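Local coordinates for uncharacterized protein (Deinococcus radiodurans, PDB 3GG7) that binds manganese and is probably a metal-dependent hydrolase of the TatD type acting on ester bonds, although its precise function is unknown, at residues V84-L89 / I146-S151; E131-L136 / I161-W166. One frame throughout, in Å; residues are numbered along the deposited sequence.

Interaction 1: V84-L89 / I146-S151. With MN (manganese (II) ion), chain B.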
ATOM      1  N   VAL A  84      -8.444  -1.901   1.230  1.00 17.14           N
ATOM      2  CA  VAL A  84      -8.647  -0.454   1.061  1.00 17.45           C
ATOM      3  C   VAL A  84      -7.296   0.187   0.778  1.00 18.22           C
ATOM      4  O   VAL A  84      -6.343  -0.008   1.526  1.00 19.85           O
ATOM      5  CB  VAL A  84      -9.331   0.175   2.306  1.00 17.84           C
ATOM      6  CG1 VAL A  84      -9.215   1.712   2.324  1.00 20.42           C
ATOM      7  CG2 VAL A  84     -10.808  -0.289   2.292  1.00 17.71           C
ATOM      8  N   GLY A  85      -7.183   0.934  -0.319  1.00 17.80           N
ATOM      9  CA  GLY A  85      -5.961   1.659  -0.654  1.00 17.79           C
ATOM     10  C   GLY A  85      -6.025   2.084  -2.110  1.00 17.20           C
ATOM     11  O   GLY A  85      -6.751   1.469  -2.896  1.00 16.87           O
ATOM     12  N   GLU A  86      -5.288   3.134  -2.500  1.00 17.31           N
ATOM     13  CA  GLU A  86      -4.397   3.884  -1.623  1.00 16.98           C
ATOM     14  C   GLU A  86      -5.184   4.963  -0.884  1.00 16.91           C
ATOM     15  O   GLU A  86      -5.979   5.699  -1.481  1.00 17.77           O
ATOM     16  CB  GLU A  86      -3.316   4.536  -2.490  1.00 17.58           C
ATOM     17  CG  GLU A  86      -2.276   5.311  -1.700  1.00 17.69           C
ATOM     18  CD  GLU A  86      -0.982   5.518  -2.441  1.00 20.18           C
ATOM     19  OE1 GLU A  86      -0.888   5.117  -3.635  1.00 18.58           O
ATOM     20  OE2 GLU A  86      -0.054   6.071  -1.819  1.00 19.86           O
ATOM     21  N   VAL A  87      -4.951   5.061   0.436  1.00 17.32           N
ATOM     22  CA  VAL A  87      -5.622   6.051   1.298  1.00 17.84           C
ATOM     23  C   VAL A  87      -4.569   6.667   2.200  1.00 18.16           C
ATOM     24  O   VAL A  87      -3.486   6.093   2.338  1.00 19.66           O
ATOM     25  CB  VAL A  87      -6.739   5.451   2.143  1.00 17.54           C
ATOM     26  CG1 VAL A  87      -7.890   4.910   1.259  1.00 18.84           C
ATOM     27  CG2 VAL A  87      -6.208   4.332   3.056  1.00 19.09           C
ATOM     28  N   GLY A  88      -4.842   7.827   2.789  1.00 18.78           N
ATOM     29  CA  GLY A  88      -3.914   8.364   3.806  1.00 18.17           C
ATOM     30  C   GLY A  88      -3.787   9.864   3.768  1.00 18.55           C
ATOM     31  O   GLY A  88      -4.744  10.557   3.437  1.00 20.05           O
ATOM     32  N   LEU A  89      -2.610  10.358   4.135  1.00 19.29           N
ATOM     33  CA  LEU A  89      -2.382  11.785   4.297  1.00 19.24           C
ATOM     34  C   LEU A  89      -1.024  12.092   3.686  1.00 19.47           C
ATOM     35  O   LEU A  89      -0.119  11.241   3.710  1.00 20.23           O
ATOM     36  CB  LEU A  89      -2.363  12.185   5.790  1.00 19.31           C
ATOM     37  CG  LEU A  89      -3.623  11.948   6.605  1.00 19.21           C
ATOM     38  CD1 LEU A  89      -3.408  12.222   8.121  1.00 21.90           C
ATOM     39  CD2 LEU A  89      -4.770  12.799   6.082  1.00 19.62           C
ATOM     40  N   ILE A 146      -1.312  -1.095   6.814  1.00 19.98           N
ATOM     41  CA  ILE A 146      -0.006  -1.271   6.224  1.00 19.25           C
ATOM     42  C   ILE A 146       0.512   0.084   5.801  1.00 19.88           C
ATOM     43  O   ILE A 146      -0.121   0.773   4.986  1.00 20.35           O
ATOM     44  CB  ILE A 146      -0.067  -2.142   4.947  1.00 19.19           C
ATOM     45  CG1 ILE A 146      -0.784  -3.463   5.217  1.00 19.62           C
ATOM     46  CG2 ILE A 146       1.343  -2.386   4.435  1.00 20.44           C
ATOM     47  CD1 ILE A 146      -1.195  -4.210   3.904  1.00 21.45           C
ATOM     48  N   LEU A 147       1.668   0.470   6.312  1.00 19.64           N
ATOM     49  CA  LEU A 147       2.266   1.701   5.888  1.00 19.70           C
ATOM     50  C   LEU A 147       3.096   1.419   4.666  1.00 19.83           C
ATOM     51  O   LEU A 147       4.122   0.739   4.706  1.00 20.56           O
ATOM     52  CB  LEU A 147       3.095   2.326   7.027  1.00 19.91           C
ATOM     53  CG  LEU A 147       2.252   2.619   8.255  1.00 20.92           C
ATOM     54  CD1 LEU A 147       3.155   3.297   9.288  1.00 23.56           C
ATOM     55  CD2 LEU A 147       1.078   3.503   7.946  1.00 24.14           C
ATOM     56  N   HIS A 148       2.633   1.949   3.537  1.00 20.05           N
ATOM     57  CA  HIS A 148       3.297   1.741   2.255  1.00 20.04           C
ATOM     58  C   HIS A 148       4.412   2.789   2.071  1.00 21.26           C
ATOM     59  O   HIS A 148       4.224   3.968   2.368  1.00 20.80           O
ATOM     60  CB  HIS A 148       2.242   1.766   1.137  1.00 20.61           C
ATOM     61  CG  HIS A 148       2.490   2.784   0.071  1.00 18.78           C
ATOM     62  ND1 HIS A 148       3.440   2.615  -0.912  1.00 20.74           N
ATOM     63  CD2 HIS A 148       1.882   3.967  -0.189  1.00 22.48           C
ATOM     64  CE1 HIS A 148       3.423   3.669  -1.714  1.00 23.47           C
ATOM     65  NE2 HIS A 148       2.493   4.503  -1.290  1.00 22.70           N
ATOM     66  N   TRP A 149       5.583   2.313   1.655  1.00 22.13           N
ATOM     67  CA  TRP A 149       6.766   3.152   1.421  1.00 22.83           C
ATOM     68  C   TRP A 149       6.988   4.154   2.561  1.00 23.96           C
ATOM     69  O   TRP A 149       7.049   5.372   2.346  1.00 23.59           O
ATOM     70  CB  TRP A 149       6.635   3.873   0.074  1.00 23.41           C
ATOM     71  CG  TRP A 149       7.912   4.493  -0.473  1.00 25.49           C
ATOM     72  CD1 TRP A 149       9.093   4.745   0.197  1.00 29.17           C
ATOM     73  CD2 TRP A 149       8.114   4.958  -1.816  1.00 29.45           C
ATOM     74  NE1 TRP A 149       9.992   5.342  -0.649  1.00 30.77           N
ATOM     75  CE2 TRP A 149       9.423   5.487  -1.886  1.00 31.71           C
ATOM     76  CE3 TRP A 149       7.302   4.990  -2.967  1.00 31.97           C
ATOM     77  CZ2 TRP A 149       9.947   6.029  -3.060  1.00 30.77           C
ATOM     78  CZ3 TRP A 149       7.822   5.538  -4.130  1.00 33.12           C
ATOM     79  CH2 TRP A 149       9.137   6.046  -4.167  1.00 31.50           C
ATOM     80  N   TYR A 150       7.090   3.629   3.770  1.00 23.85           N
ATOM     81  CA  TYR A 150       7.326   4.455   4.943  1.00 24.27           C
ATOM     82  C   TYR A 150       8.667   5.201   4.830  1.00 25.04           C
ATOM     83  O   TYR A 150       9.697   4.601   4.536  1.00 26.17           O
ATOM     84  CB  TYR A 150       7.264   3.600   6.209  1.00 23.80           C
ATOM     85  CG  TYR A 150       7.484   4.412   7.445  1.00 24.15           C
ATOM     86  CD1 TYR A 150       6.440   5.087   8.045  1.00 23.38           C
ATOM     87  CD2 TYR A 150       8.788   4.583   7.963  1.00 24.92           C
ATOM     88  CE1 TYR A 150       6.665   5.909   9.178  1.00 24.94           C
ATOM     89  CE2 TYR A 150       9.010   5.380   9.066  1.00 25.55           C
ATOM     90  CZ  TYR A 150       7.957   6.038   9.663  1.00 26.25           C
ATOM     91  OH  TYR A 150       8.185   6.839  10.758  1.00 27.14           O
ATOM     92  N   SER A 151       8.636   6.518   5.046  1.00 25.33           N
ATOM     93  CA  SER A 151       9.835   7.357   4.896  1.00 26.80           C
ATOM     94  C   SER A 151       9.971   8.372   6.030  1.00 26.79           C
ATOM     95  O   SER A 151      10.656   9.395   5.876  1.00 28.19           O
ATOM     96  CB  SER A 151       9.850   8.057   3.529  1.00 27.67           C
ATOM     97  OG  SER A 151       8.873   9.073   3.431  1.00 30.13           O
TER
HETATM   98 MN    MN B 253       0.824   4.277  -4.549  1.00 16.50          MN
HETATM   99  O   HOH W   1       2.052   5.807  -4.003  1.00 22.24           O
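Glu86 reaches the ring of His148 with one carboxylate oxygen: OE2 lies at the ring's edge, near its plane, 3.0 Å from His148 NE2. The carboxylate and imidazole planes stand 90° apart, and the two side chains cross at about a right angle. Glu86 gets there with CG anti to the backbone N (chi1 -178°) and an extended chain, from a corner of the backbone entered through a cis peptide bond between Gly85 and Glu86. Its two oxygens divide the work. OE1 binds manganese at 2.1 Å, in a shell shared with His7, His9 and Asp196, while OE2 is hydrogen-bonded to His124 ND1. Water 1, 2.0 Å from the manganese, is hydrogen-bonded to His148 NE2 at 3.0 Å, so that His148 meets the manganese through a bound water, as a second-shell residue; NE2 itself stays 3.7 Å from the ion. The other ring nitrogen, ND1, is hydrogen-bonded to Glu194, and the ring stacks on His7. With an alanine here in place of His148, water 1 and Glu194 would probably each lose this hydrogen-bond partner, and the ring of His7 its stacked neighbour. His148 is predicted to bind a second cation, and Glu86, His124 and His148 may outline that vacant position, consistent with the metal centre of TatD-type hydrolases at the C-terminal ends of the barrel strands.

Interaction 2: E131-L136 / I161-W166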
ATOM      1  N   GLU A 131       0.692  12.270  11.923  1.00 22.01           N
ATOM      2  CA  GLU A 131      -0.736  12.538  11.799  1.00 21.42           C
ATOM      3  C   GLU A 131      -1.483  11.276  11.386  1.00 21.22           C
ATOM      4  O   GLU A 131      -2.558  11.000  11.882  1.00 22.43           O
ATOM      5  CB  GLU A 131      -1.011  13.673  10.808  1.00 20.74           C
ATOM      6  CG  GLU A 131      -0.501  15.068  11.262  1.00 22.73           C
ATOM      7  CD  GLU A 131       1.010  15.197  11.337  1.00 25.87           C
ATOM      8  OE1 GLU A 131       1.723  14.734  10.412  1.00 24.23           O
ATOM      9  OE2 GLU A 131       1.505  15.790  12.347  1.00 26.20           O
ATOM     10  N   VAL A 132      -0.886  10.502  10.488  1.00 20.58           N
ATOM     11  CA  VAL A 132      -1.478   9.203  10.121  1.00 20.98           C
ATOM     12  C   VAL A 132      -1.595   8.295  11.356  1.00 21.22           C
ATOM     13  O   VAL A 132      -2.635   7.693  11.600  1.00 19.82           O
ATOM     14  CB  VAL A 132      -0.715   8.520   8.965  1.00 20.73           C
ATOM     15  CG1 VAL A 132      -1.114   7.034   8.845  1.00 21.49           C
ATOM     16  CG2 VAL A 132      -1.000   9.276   7.646  1.00 19.70           C
ATOM     17  N   LEU A 133      -0.525   8.251  12.151  1.00 20.71           N
ATOM     18  CA  LEU A 133      -0.546   7.422  13.349  1.00 22.07           C
ATOM     19  C   LEU A 133      -1.579   7.903  14.363  1.00 22.92           C
ATOM     20  O   LEU A 133      -2.242   7.085  14.998  1.00 23.75           O
ATOM     21  CB  LEU A 133       0.841   7.338  13.972  1.00 21.84           C
ATOM     22  CG  LEU A 133       1.903   6.631  13.122  1.00 22.54           C
ATOM     23  CD1 LEU A 133       3.232   6.572  13.820  1.00 24.41           C
ATOM     24  CD2 LEU A 133       1.445   5.242  12.759  1.00 22.08           C
ATOM     25  N   ASN A 134      -1.751   9.211  14.507  1.00 22.95           N
ATOM     26  CA  ASN A 134      -2.804   9.746  15.395  1.00 23.47           C
ATOM     27  C   ASN A 134      -4.173   9.257  14.927  1.00 24.19           C
ATOM     28  O   ASN A 134      -5.020   8.814  15.723  1.00 24.09           O
ATOM     29  CB  ASN A 134      -2.759  11.283  15.463  1.00 23.98           C
ATOM     30  CG  ASN A 134      -1.535  11.796  16.209  1.00 24.46           C
ATOM     31  OD1 ASN A 134      -0.928  11.062  16.965  1.00 26.71           O
ATOM     32  ND2 ASN A 134      -1.156  13.041  15.958  1.00 27.70           N
ATOM     33  N   CYS A 135      -4.381   9.265  13.608  1.00 23.82           N
ATOM     34  CA  CYS A 135      -5.669   8.812  13.049  1.00 24.41           C
ATOM     35  C   CYS A 135      -5.888   7.333  13.297  1.00 24.11           C
ATOM     36  O   CYS A 135      -6.986   6.930  13.596  1.00 23.56           O
ATOM     37  CB  CYS A 135      -5.769   9.095  11.532  1.00 24.51           C
ATOM     38  SG  CYS A 135      -5.864  10.830  11.079  1.00 27.26           S
ATOM     39  N   LEU A 136      -4.849   6.529  13.122  1.00 23.96           N
ATOM     40  CA  LEU A 136      -4.964   5.088  13.311  1.00 24.63           C
ATOM     41  C   LEU A 136      -5.193   4.780  14.789  1.00 25.78           C
ATOM     42  O   LEU A 136      -5.979   3.895  15.118  1.00 26.83           O
ATOM     43  CB  LEU A 136      -3.718   4.367  12.829  1.00 24.24           C
ATOM     44  CG  LEU A 136      -3.532   4.377  11.310  1.00 24.82           C
ATOM     45  CD1 LEU A 136      -2.192   3.771  10.934  1.00 24.90           C
ATOM     46  CD2 LEU A 136      -4.679   3.648  10.617  1.00 24.99           C
ATOM     47  N   ILE A 161       5.014   0.574  14.865  1.00 25.59           N
ATOM     48  CA  ILE A 161       5.114  -0.839  15.242  1.00 26.29           C
ATOM     49  C   ILE A 161       4.245  -1.108  16.475  1.00 27.18           C
ATOM     50  O   ILE A 161       3.436  -2.038  16.496  1.00 27.28           O
ATOM     51  CB  ILE A 161       6.559  -1.232  15.486  1.00 26.54           C
ATOM     52  CG1 ILE A 161       7.350  -1.208  14.179  1.00 27.18           C
ATOM     53  CG2 ILE A 161       6.624  -2.642  16.112  1.00 27.26           C
ATOM     54  CD1 ILE A 161       8.844  -1.098  14.365  1.00 28.26           C
ATOM     55  N   SER A 162       4.373  -0.237  17.472  1.00 27.63           N
ATOM     56  CA  SER A 162       3.579  -0.331  18.707  1.00 28.74           C
ATOM     57  C   SER A 162       2.060  -0.285  18.498  1.00 28.86           C
ATOM     58  O   SER A 162       1.294  -0.895  19.254  1.00 29.56           O
ATOM     59  CB  SER A 162       4.032   0.778  19.675  1.00 29.21           C
ATOM     60  OG  SER A 162       3.381   2.016  19.401  1.00 31.94           O
ATOM     61  N   LEU A 163       1.621   0.441  17.467  1.00 27.91           N
ATOM     62  CA  LEU A 163       0.220   0.546  17.092  1.00 28.12           C
ATOM     63  C   LEU A 163      -0.279  -0.616  16.208  1.00 28.02           C
ATOM     64  O   LEU A 163      -1.443  -0.622  15.774  1.00 29.75           O
ATOM     65  CB  LEU A 163      -0.032   1.877  16.365  1.00 27.88           C
ATOM     66  CG  LEU A 163       0.010   3.098  17.292  1.00 28.26           C
ATOM     67  CD1 LEU A 163       0.131   4.377  16.474  1.00 27.10           C
ATOM     68  CD2 LEU A 163      -1.224   3.140  18.188  1.00 30.86           C
ATOM     69  N   GLY A 164       0.586  -1.581  15.933  1.00 28.08           N
ATOM     70  CA  GLY A 164       0.201  -2.756  15.151  1.00 27.23           C
ATOM     71  C   GLY A 164       0.283  -2.576  13.644  1.00 26.38           C
ATOM     72  O   GLY A 164      -0.363  -3.334  12.889  1.00 26.97           O
ATOM     73  N   CYS A 165       1.069  -1.598  13.187  1.00 24.69           N
ATOM     74  CA  CYS A 165       1.229  -1.397  11.742  1.00 24.01           C
ATOM     75  C   CYS A 165       2.092  -2.476  11.142  1.00 23.51           C
ATOM     76  O   CYS A 165       3.009  -3.022  11.796  1.00 23.62           O
ATOM     77  CB  CYS A 165       1.861  -0.049  11.417  1.00 23.39           C
ATOM     78  SG  CYS A 165       0.824   1.376  11.777  1.00 23.58           S
ATOM     79  N   TRP A 166       1.773  -2.791   9.881  1.00 22.10           N
ATOM     80  CA  TRP A 166       2.629  -3.548   8.981  1.00 21.92           C
ATOM     81  C   TRP A 166       3.289  -2.584   7.999  1.00 20.60           C
ATOM     82  O   TRP A 166       2.964  -1.400   8.010  1.00 20.77           O
ATOM     83  CB  TRP A 166       1.824  -4.594   8.209  1.00 22.13           C
ATOM     84  CG  TRP A 166       1.210  -5.693   9.041  1.00 22.63           C
ATOM     85  CD1 TRP A 166       0.465  -5.569  10.171  1.00 24.05           C
ATOM     86  CD2 TRP A 166       1.263  -7.072   8.742  1.00 20.73           C
ATOM     87  NE1 TRP A 166       0.063  -6.807  10.617  1.00 24.89           N
ATOM     88  CE2 TRP A 166       0.535  -7.748   9.744  1.00 21.81           C
ATOM     89  CE3 TRP A 166       1.870  -7.811   7.721  1.00 22.80           C
ATOM     90  CZ2 TRP A 166       0.401  -9.131   9.763  1.00 23.07           C
ATOM     91  CZ3 TRP A 166       1.715  -9.189   7.734  1.00 22.04           C
ATOM     92  CH2 TRP A 166       1.011  -9.828   8.765  1.00 22.29           C
TER
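Leu133 and Leu136, one helical turn apart, form the ridge that helix 129-138 presents to the end of helix 154-162, an example of how neighbouring outer helices of a TIM-type barrel meet. The opposing surface has two bumps, Leu163 and Cys165, one on each side of Gly164 in the sequence, where the helix ends. Leu163 lays its CD1 methyl against the base of Leu133, 3.9 Å from Leu133 CB and as close to the backbone O of Leu133, so the methyl rests on the shoulder of the helix. The two leucine side chains cross at a slant, and Leu133 CD2 touches both that methyl and the sulfur of Cys165, 4.0 Å from each. There the second bump is received: Cys165 SG sits in the hollow between the two leucine tips, 3.9 Å from Leu136 CD1. With SG anti to its carbonyl carbon (chi1 -68°), the thiol points into this notch and makes apolar contact on both sides. Beneath the notch, Pro145 and Leu147 of strand 143-148 touch Cys165, while Ala160 of helix 154-162 packs against both Leu133 and Cys165, so strand and helix both line the notch. The helix ends in a Schellman motif at Gly164, consistent with Leu163 and Cys165 both meeting the ridge. Gly164 takes a positive phi of 85°, where a side chain would collide with the carbonyl O of Leu163, and its N donates a hydrogen bond of 2.9 Å to Ile161 O.

Interaction 1 lies near the middle of the chain and interaction 2 farther out, their centres about 11 Å apart. Their segments alternate along the sequence: strand 83-88, helix 129-138, strand 143-148, then the end of helix 154-162 leading into strand 166-169. Strand 143-148 therefore serves both, offering His148 to the metal centre and Leu147 to the helical layer, where Leu147 CD1 packs 3.9 Å from Cys165 SG. Leu147 N and Trp166 O, 2.8 Å apart, probably form a hydrogen bond between neighbouring parallel strands. Leu89 packs on Glu131 and Val132, joining the two contacts again. The principle is that of alpha/beta barrels: metal ligands at the strand ends, helices packed outside.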